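Local atomic coordinates of pesticidal crystal protein Cry4Aa (Bacillus thuringiensis, PDB entry 2C9K), a protein that promotes colloid-osmotic lysis of insect midgut epithelial cells after binding to them, acting as a mosquito-larvicidal, pore-forming toxin. Residues K60-A63 with S64-S68; T234-L237 with D238-L242; S328-S331 with S332-G335; L346-A349 with T350-I354. All coordinates share one frame; numbering follows the deposited sequence.

Interaction 1: K60-A63 with S64-S68; sequences KEIA and STYIS
The carbonyl of A63 meets the backbone N of Y66 at the point where the chain turns into helix 64-74. This is the one backbone hydrogen bond that joins the two segments. The N-O distance, from Y66 N to A63 O, is 2.9 Å, and the bond is fairly straight, at 162° at the hydrogen. Farther along, S68 N bonds to S64 O at 3.1 Å and carries the helix on.

The apolar contacts gather round Y66. I62 CD1 comes within 3.8 Å of Y66 CB, and the two side chains run at a slant to each other. CG1 of I62 lies between the backbone N and the carbonyl carbon (chi1 67°), and its extended tip carries CD1 to the tyrosine. The methyl of A63 reaches Y66 CD2 at 4.0 Å. On the same tyrosine, A63 O sits at the ring edge, near the ring plane, 3.4 Å from CD2.

Neighbouring elements cover these side chains and I67. I62 and Y66 both rest on Y135 of helix 129-137, and Y66 also touches P126 and P127. I67 packs on I51 and K55 of helix 46-58.

The arrangement is that of a short, extended connection entering the first turn of the next helix, here between helices 46-58 and 64-74 in the alpha-helical N-terminal domain of the delta-endotoxins.

Interaction 2: T234-L237 with D238-L242; sequences TAVL and DLVAL
In the last turns of helix 222-240, V236 and V240 stand one turn apart on the same side of the helix. Their side chains lie alongside each other and point the same way, with V236 CG1 3.5 Å from V240 CG2. CG1 of V236 is trans to its backbone N (chi1 -173°), which turns that methyl toward its neighbour.

The backbone beneath is helical. V240 N bonds to V236 O at 2.8 Å, with 163° at the hydrogen. L239 N also approaches V236 O, but at a poorer angle, and that bond is weak. One residue on from V240, A241 N bonds to L237 O at 2.9 Å. Residues 234-237 form a wider, pi-type turn.

The helix belongs to the helical bundle of the N-terminal domain, and this end of it is mostly buried. V236 and V240 both press on C197 of helix 183-208. L239 faces Q145 and N148 of helix 140-164.

D238 lies one turn after T234, and its OD2 comes to 3.4 Å from T234 CA. That oxygen forms a salt bridge with R261, beyond the helix in the chain. T234 OG1 turns back to bond with K231 O in the preceding turn.

Interaction 3: S328-S331 with S332-G335; sequences SQKS and SVFG
The F334 ring meets S331 of its own strand through CE1, which lies 3.8 Å from S331 OG. The hydroxyl approaches the ring obliquely. The ring of H316 also meets F334, with the two planes about 25° apart. F436, from strand 432-440, touches both F334 and S331. On strand 313-322, Y317 takes the ammonium of K330 in a cation-pi contact.

S331 carries the polar part. Its OG lies between the backbone N and the carbonyl carbon (chi1 73°), which brings it near S332 O, and it donates to that oxygen at 3.0 Å. The donor is tilted 18° from that carbonyl plane. The same OG is hydrogen-bonded to the backbone N of N318 on the neighbouring strand 313-322.

Apolar contact is slight. K330 CE passes V333 CG2 at 4.4 Å, so the lysine chain and the valine lie on the same flank of the strand.

Strand 329-335 is interrupted here, around S331-V333. It pairs with strand 313-322 as a beta hairpin in the middle domain. The two bonds at S331 OG, to S332 O and to the backbone N of N318, imply that the hydroxyl ties the irregular backbone of this strand to its hairpin partner.

Interaction 4: L346-A349 with T350-I354; sequences LGLA and TNIYI
L348 packs on I352 and I354 where the chain passes from strand 342-347 to strand 353-362. These strands belong to two different antiparallel sheets of the middle domain, the beta-prism domain of delta-endotoxins. A type II beta turn from A349 to I352 makes the reversal.

The L348 chain starts with CB, which lies 3.9 Å from I352 O. Its CG is trans to its own carbonyl carbon (chi1 -65°), and from there the branch divides. CD2 goes to I352 and meets CG2 at 3.4 Å. CD1 goes to I354, where it finds CD1 at 3.7 Å. The leucine and I354 cross at about a right angle. L346 adds a looser touch, CD2 to I354 CD1 at 4.4 Å. I380, from strand 373-381, packs against both L348 and I352, and F378 of the same strand against L346 and I354.

The turn itself is held lightly. I352 N bonds weakly to A349 O, at 3.3 Å, and A349 CB touches I352 CD1. N351 has a positive phi of 67°, as the third residue of a type II turn commonly does. Beside the turn, Y353 OH donates to N351 OD1 at 3.1 Å, from above the amide carbonyl plane.

Overall arrangement
The four contacts follow one another along the chain. Interactions 1 and 2 belong to the helical N-terminal domain: the first at its surface, the second in its interior, with centres about 25 Å apart. Interactions 3 and 4 belong to the middle domain, their centres about 17 Å apart. Strand 329-335 of interaction 3 and strand 342-347, whose end lies in interaction 4, are the outermost strands of one four-stranded antiparallel sheet. Interaction 4 then leads into a second sheet. The centres of interactions 1 and 4 are about 45 Å apart, on opposite sides of the chain's centre. The contacts thus lie in two domains: the helical one, linked in this family to pore formation, and the beta-sheet one, linked to receptor recognition.

Interaction 1: K60-A63 with S64-S68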
loop_
_atom_site.group_PDB
_atom_site.type_symbol
_atom_site.label_atom_id
_atom_site.label_comp_id
_atom_site.label_asym_id
_atom_site.label_seq_id
_atom_site.Cartn_x
_atom_site.Cartn_y
_atom_site.Cartn_z
ATOM N N LYS A 60 -12.268 5.210 21.508
ATOM C CA LYS A 60 -13.524 5.917 21.756
ATOM C C LYS A 60 -14.533 4.804 22.011
ATOM O O LYS A 60 -14.256 3.644 21.699
ATOM C CB LYS A 60 -13.938 6.752 20.543
ATOM C CG LYS A 60 -15.231 7.526 20.733
ATOM C CD LYS A 60 -15.410 8.588 19.651
ATOM C CE LYS A 60 -16.618 9.478 19.926
ATOM N NZ LYS A 60 -16.648 10.667 19.024
ATOM N N GLU A 61 -15.703 5.123 22.552
ATOM C CA GLU A 61 -16.636 4.046 22.842
ATOM C C GLU A 61 -18.071 4.081 22.335
ATOM O O GLU A 61 -18.648 5.143 22.078
ATOM C CB GLU A 61 -16.661 3.810 24.349
ATOM C CG GLU A 61 -15.280 3.664 24.944
ATOM C CD GLU A 61 -15.276 2.815 26.194
ATOM O OE1 GLU A 61 -15.432 1.576 26.074
ATOM O OE2 GLU A 61 -15.124 3.389 27.296
ATOM N N ILE A 62 -18.614 2.872 22.190
ATOM C CA ILE A 62 -19.990 2.621 21.775
ATOM C C ILE A 62 -20.365 1.239 22.297
ATOM O O ILE A 62 -19.498 0.394 22.529
ATOM C CB ILE A 62 -20.187 2.620 20.237
ATOM C CG1 ILE A 62 -19.460 1.431 19.604
ATOM C CG2 ILE A 62 -19.734 3.953 19.655
ATOM C CD1 ILE A 62 -19.825 1.216 18.153
ATOM N N ALA A 63 -21.661 1.017 22.482
ATOM C CA ALA A 63 -22.156 -0.255 22.986
ATOM C C ALA A 63 -21.696 -1.418 22.117
ATOM O O ALA A 63 -21.851 -1.404 20.897
ATOM C CB ALA A 63 -23.676 -0.227 23.063
ATOM N N SER A 64 -21.132 -2.428 22.761
ATOM C CA SER A 64 -20.648 -3.603 22.062
ATOM C C SER A 64 -21.734 -4.328 21.264
ATOM O O SER A 64 -21.437 -5.244 20.494
ATOM C CB SER A 64 -19.994 -4.561 23.064
ATOM O OG SER A 64 -20.703 -4.581 24.291
ATOM N N THR A 65 -22.988 -3.924 21.442
ATOM C CA THR A 65 -24.089 -4.549 20.711
ATOM C C THR A 65 -23.988 -4.167 19.236
ATOM O O THR A 65 -24.443 -4.899 18.361
ATOM C CB THR A 65 -25.463 -4.101 21.255
ATOM O OG1 THR A 65 -25.568 -2.675 21.186
ATOM C CG2 THR A 65 -25.629 -4.538 22.688
ATOM N N TYR A 66 -23.385 -3.012 18.969
ATOM C CA TYR A 66 -23.206 -2.535 17.602
ATOM C C TYR A 66 -22.141 -3.361 16.890
ATOM O O TYR A 66 -22.227 -3.603 15.684
ATOM C CB TYR A 66 -22.774 -1.068 17.603
ATOM C CG TYR A 66 -23.879 -0.088 17.913
ATOM C CD1 TYR A 66 -24.865 0.202 16.972
ATOM C CD2 TYR A 66 -23.925 0.567 19.146
ATOM C CE1 TYR A 66 -25.869 1.124 17.252
ATOM C CE2 TYR A 66 -24.923 1.487 19.435
ATOM C CZ TYR A 66 -25.890 1.762 18.486
ATOM O OH TYR A 66 -26.870 2.675 18.779
ATOM N N ILE A 67 -21.141 -3.788 17.651
ATOM C CA ILE A 67 -20.050 -4.580 17.116
ATOM C C ILE A 67 -20.506 -5.989 16.762
ATOM O O ILE A 67 -20.247 -6.476 15.665
ATOM C CB ILE A 67 -18.895 -4.647 18.128
ATOM C CG1 ILE A 67 -18.405 -3.229 18.419
ATOM C CG2 ILE A 67 -17.764 -5.503 17.585
ATOM C CD1 ILE A 67 -17.284 -3.157 19.420
ATOM N N SER A 68 -21.190 -6.640 17.694
ATOM C CA SER A 68 -21.681 -7.996 17.460
ATOM C C SER A 68 -22.770 -8.006 16.392
ATOM O O SER A 68 -22.961 -9.004 15.699
ATOM C CB SER A 68 -22.229 -8.604 18.753
ATOM O OG SER A 68 -23.296 -7.827 19.268
#

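Interaction 2: T234-L237 with D238-L242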
loop_
_atom_site.group_PDB
_atom_site.type_symbol
_atom_site.label_atom_id
_atom_site.label_comp_id
_atom_site.label_asym_id
_atom_site.label_seq_id
_atom_site.Cartn_x
_atom_site.Cartn_y
_atom_site.Cartn_z
ATOM N N THR A 234 -3.029 -1.100 5.185
ATOM C CA THR A 234 -2.917 -2.518 4.882
ATOM C C THR A 234 -4.271 -3.218 4.838
ATOM O O THR A 234 -4.388 -4.308 4.282
ATOM C CB THR A 234 -2.041 -3.238 5.913
ATOM O OG1 THR A 234 -2.711 -3.274 7.175
ATOM C CG2 THR A 234 -0.740 -2.511 6.084
ATOM N N ALA A 235 -5.294 -2.602 5.426
ATOM C CA ALA A 235 -6.623 -3.210 5.431
ATOM C C ALA A 235 -7.491 -2.668 4.304
ATOM O O ALA A 235 -7.989 -3.423 3.475
ATOM C CB ALA A 235 -7.305 -2.983 6.774
ATOM N N VAL A 236 -7.648 -1.355 4.254
ATOM C CA VAL A 236 -8.476 -0.748 3.228
ATOM C C VAL A 236 -7.736 -0.214 2.000
ATOM O O VAL A 236 -7.829 -0.794 0.926
ATOM C CB VAL A 236 -9.324 0.385 3.833
ATOM C CG1 VAL A 236 -10.328 0.908 2.808
ATOM C CG2 VAL A 236 -10.037 -0.132 5.074
ATOM N N LEU A 237 -7.002 0.882 2.156
ATOM C CA LEU A 237 -6.301 1.499 1.030
ATOM C C LEU A 237 -5.576 0.544 0.076
ATOM O O LEU A 237 -5.648 0.716 -1.146
ATOM C CB LEU A 237 -5.327 2.565 1.542
ATOM C CG LEU A 237 -5.930 3.585 2.514
ATOM C CD1 LEU A 237 -4.963 4.742 2.709
ATOM C CD2 LEU A 237 -7.259 4.085 1.981
ATOM N N ASP A 238 -4.879 -0.456 0.616
ATOM C CA ASP A 238 -4.161 -1.404 -0.239
ATOM C C ASP A 238 -5.157 -2.174 -1.076
ATOM O O ASP A 238 -4.926 -2.434 -2.257
ATOM C CB ASP A 238 -3.312 -2.385 0.587
ATOM C CG ASP A 238 -1.986 -1.779 1.041
ATOM O OD1 ASP A 238 -1.631 -0.680 0.562
ATOM O OD2 ASP A 238 -1.291 -2.407 1.871
ATOM N N LEU A 239 -6.278 -2.523 -0.464
ATOM C CA LEU A 239 -7.318 -3.265 -1.156
ATOM C C LEU A 239 -8.014 -2.347 -2.173
ATOM O O LEU A 239 -8.268 -2.745 -3.309
ATOM C CB LEU A 239 -8.304 -3.814 -0.127
ATOM C CG LEU A 239 -9.241 -4.955 -0.519
ATOM C CD1 LEU A 239 -8.474 -6.085 -1.226
ATOM C CD2 LEU A 239 -9.927 -5.461 0.759
ATOM N N VAL A 240 -8.288 -1.110 -1.774
ATOM C CA VAL A 240 -8.936 -0.140 -2.647
ATOM C C VAL A 240 -8.095 0.222 -3.876
ATOM O O VAL A 240 -8.636 0.541 -4.936
ATOM C CB VAL A 240 -9.260 1.156 -1.870
ATOM C CG1 VAL A 240 -9.935 2.178 -2.786
ATOM C CG2 VAL A 240 -10.146 0.827 -0.677
ATOM N N ALA A 241 -6.772 0.185 -3.735
ATOM C CA ALA A 241 -5.874 0.510 -4.847
ATOM C C ALA A 241 -5.912 -0.534 -5.975
ATOM O O ALA A 241 -5.535 -0.244 -7.110
ATOM C CB ALA A 241 -4.452 0.667 -4.332
ATOM N N LEU A 242 -6.372 -1.742 -5.668
ATOM C CA LEU A 242 -6.444 -2.798 -6.674
ATOM C C LEU A 242 -7.815 -2.890 -7.358
ATOM O O LEU A 242 -7.950 -3.529 -8.408
ATOM C CB LEU A 242 -6.107 -4.146 -6.036
ATOM C CG LEU A 242 -4.783 -4.174 -5.279
ATOM C CD1 LEU A 242 -4.650 -5.490 -4.514
ATOM C CD2 LEU A 242 -3.635 -3.990 -6.259
#

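Interaction 3: S328-S331 with S332-G335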
loop_
_atom_site.group_PDB
_atom_site.type_symbol
_atom_site.label_atom_id
_atom_site.label_comp_id
_atom_site.label_asym_id
_atom_site.label_seq_id
_atom_site.Cartn_x
_atom_site.Cartn_y
_atom_site.Cartn_z
ATOM N N SER A 328 23.949 5.687 -5.446
ATOM C CA SER A 328 23.390 5.444 -4.128
ATOM C C SER A 328 23.358 6.748 -3.346
ATOM O O SER A 328 24.404 7.308 -3.049
ATOM C CB SER A 328 24.244 4.412 -3.397
ATOM O OG SER A 328 23.723 4.132 -2.117
ATOM N N GLN A 329 22.160 7.231 -3.026
ATOM C CA GLN A 329 21.992 8.482 -2.283
ATOM C C GLN A 329 22.133 8.236 -0.787
ATOM O O GLN A 329 21.932 7.120 -0.308
ATOM C CB GLN A 329 20.611 9.097 -2.566
ATOM C CG GLN A 329 20.306 9.365 -4.036
ATOM C CD GLN A 329 18.836 9.700 -4.280
ATOM O OE1 GLN A 329 18.160 9.047 -5.084
ATOM N NE2 GLN A 329 18.338 10.715 -3.585
ATOM N N LYS A 330 22.476 9.282 -0.049
ATOM C CA LYS A 330 22.644 9.167 1.391
ATOM C C LYS A 330 21.625 10.050 2.100
ATOM O O LYS A 330 21.292 11.133 1.630
ATOM C CB LYS A 330 24.063 9.584 1.776
ATOM C CG LYS A 330 24.366 9.509 3.254
ATOM C CD LYS A 330 25.665 10.231 3.552
ATOM C CE LYS A 330 26.007 10.204 5.031
ATOM N NZ LYS A 330 27.281 10.932 5.312
ATOM N N SER A 331 21.128 9.586 3.238
ATOM C CA SER A 331 20.140 10.355 3.982
ATOM C C SER A 331 20.817 11.294 4.962
ATOM O O SER A 331 22.046 11.431 4.961
ATOM C CB SER A 331 19.222 9.424 4.771
ATOM O OG SER A 331 19.923 8.892 5.874
ATOM N N SER A 332 20.010 11.942 5.799
ATOM C CA SER A 332 20.556 12.846 6.803
ATOM C C SER A 332 21.141 11.985 7.897
ATOM O O SER A 332 20.859 10.795 7.971
ATOM C CB SER A 332 19.465 13.735 7.400
ATOM O OG SER A 332 19.013 14.689 6.458
ATOM N N VAL A 333 21.971 12.576 8.740
ATOM C CA VAL A 333 22.534 11.812 9.831
ATOM C C VAL A 333 21.683 12.162 11.033
ATOM O O VAL A 333 21.900 13.185 11.672
ATOM C CB VAL A 333 24.006 12.195 10.107
ATOM C CG1 VAL A 333 24.517 11.445 11.326
ATOM C CG2 VAL A 333 24.866 11.855 8.903
ATOM N N PHE A 334 20.690 11.332 11.319
ATOM C CA PHE A 334 19.827 11.578 12.463
ATOM C C PHE A 334 20.642 11.306 13.722
ATOM O O PHE A 334 21.733 10.747 13.644
ATOM C CB PHE A 334 18.605 10.655 12.417
ATOM C CG PHE A 334 17.886 10.664 11.097
ATOM C CD1 PHE A 334 18.323 9.868 10.046
ATOM C CD2 PHE A 334 16.775 11.475 10.901
ATOM C CE1 PHE A 334 17.660 9.873 8.818
ATOM C CE2 PHE A 334 16.108 11.486 9.675
ATOM C CZ PHE A 334 16.557 10.679 8.636
ATOM N N GLY A 335 20.118 11.708 14.876
ATOM C CA GLY A 335 20.828 11.488 16.126
ATOM C C GLY A 335 21.829 12.575 16.474
ATOM O O GLY A 335 21.812 13.663 15.904
#

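Interaction 4: L346-A349 with T350-I354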
loop_
_atom_site.group_PDB
_atom_site.type_symbol
_atom_site.label_atom_id
_atom_site.label_comp_id
_atom_site.label_asym_id
_atom_site.label_seq_id
_atom_site.Cartn_x
_atom_site.Cartn_y
_atom_site.Cartn_z
ATOM N N LEU A 346 25.603 -2.068 7.843
ATOM C CA LEU A 346 24.982 -3.309 7.365
ATOM C C LEU A 346 24.518 -3.066 5.927
ATOM O O LEU A 346 23.554 -2.333 5.696
ATOM C CB LEU A 346 23.771 -3.697 8.215
ATOM C CG LEU A 346 22.861 -4.746 7.553
ATOM C CD1 LEU A 346 23.616 -6.052 7.393
ATOM C CD2 LEU A 346 21.613 -4.971 8.388
ATOM N N GLY A 347 25.213 -3.670 4.968
ATOM C CA GLY A 347 24.865 -3.488 3.571
ATOM C C GLY A 347 23.821 -4.467 3.079
ATOM O O GLY A 347 23.473 -5.417 3.777
ATOM N N LEU A 348 23.325 -4.234 1.868
ATOM C CA LEU A 348 22.305 -5.084 1.264
ATOM C C LEU A 348 22.407 -5.041 -0.257
ATOM O O LEU A 348 22.393 -3.971 -0.854
ATOM C CB LEU A 348 20.912 -4.615 1.693
ATOM C CG LEU A 348 20.547 -4.726 3.180
ATOM C CD1 LEU A 348 19.244 -3.990 3.450
ATOM C CD2 LEU A 348 20.428 -6.191 3.576
ATOM N N ALA A 349 22.514 -6.205 -0.888
ATOM C CA ALA A 349 22.605 -6.268 -2.344
ATOM C C ALA A 349 21.206 -6.312 -2.931
ATOM O O ALA A 349 20.221 -6.271 -2.205
ATOM C CB ALA A 349 23.382 -7.499 -2.772
ATOM N N THR A 350 21.113 -6.400 -4.248
ATOM C CA THR A 350 19.810 -6.447 -4.879
ATOM C C THR A 350 19.131 -7.772 -4.559
ATOM O O THR A 350 19.776 -8.820 -4.495
ATOM C CB THR A 350 19.926 -6.283 -6.395
ATOM O OG1 THR A 350 20.911 -5.282 -6.683
ATOM C CG2 THR A 350 18.575 -5.836 -6.985
ATOM N N ASN A 351 17.821 -7.712 -4.351
ATOM C CA ASN A 351 17.034 -8.892 -4.021
ATOM C C ASN A 351 17.374 -9.461 -2.639
ATOM O O ASN A 351 17.208 -10.659 -2.385
ATOM C CB ASN A 351 17.203 -9.953 -5.107
ATOM C CG ASN A 351 16.588 -9.524 -6.430
ATOM O OD1 ASN A 351 15.395 -9.205 -6.500
ATOM N ND2 ASN A 351 17.400 -9.513 -7.486
ATOM N N ILE A 352 17.858 -8.582 -1.761
ATOM C CA ILE A 352 18.187 -8.923 -0.379
ATOM C C ILE A 352 17.473 -7.873 0.488
ATOM O O ILE A 352 17.872 -6.705 0.537
ATOM C CB ILE A 352 19.716 -8.892 -0.113
ATOM C CG1 ILE A 352 20.365 -10.210 -0.564
ATOM C CG2 ILE A 352 19.981 -8.678 1.371
ATOM C CD1 ILE A 352 20.508 -10.358 -2.048
ATOM N N TYR A 353 16.412 -8.298 1.169
ATOM C CA TYR A 353 15.626 -7.384 1.977
ATOM C C TYR A 353 15.469 -7.731 3.447
ATOM O O TYR A 353 15.622 -8.880 3.860
ATOM C CB TYR A 353 14.235 -7.246 1.362
ATOM C CG TYR A 353 14.239 -7.223 -0.147
ATOM C CD1 TYR A 353 13.893 -8.356 -0.881
ATOM C CD2 TYR A 353 14.609 -6.074 -0.845
ATOM C CE1 TYR A 353 13.919 -8.345 -2.274
ATOM C CE2 TYR A 353 14.638 -6.052 -2.238
ATOM C CZ TYR A 353 14.294 -7.190 -2.946
ATOM O OH TYR A 353 14.357 -7.181 -4.322
ATOM N N ILE A 354 15.150 -6.709 4.230
ATOM C CA ILE A 354 14.917 -6.867 5.657
ATOM C C ILE A 354 13.393 -6.967 5.795
ATOM O O ILE A 354 12.680 -6.037 5.430
ATOM C CB ILE A 354 15.472 -5.644 6.440
ATOM C CG1 ILE A 354 16.985 -5.545 6.229
ATOM C CG2 ILE A 354 15.194 -5.784 7.920
ATOM C CD1 ILE A 354 17.609 -4.268 6.762
#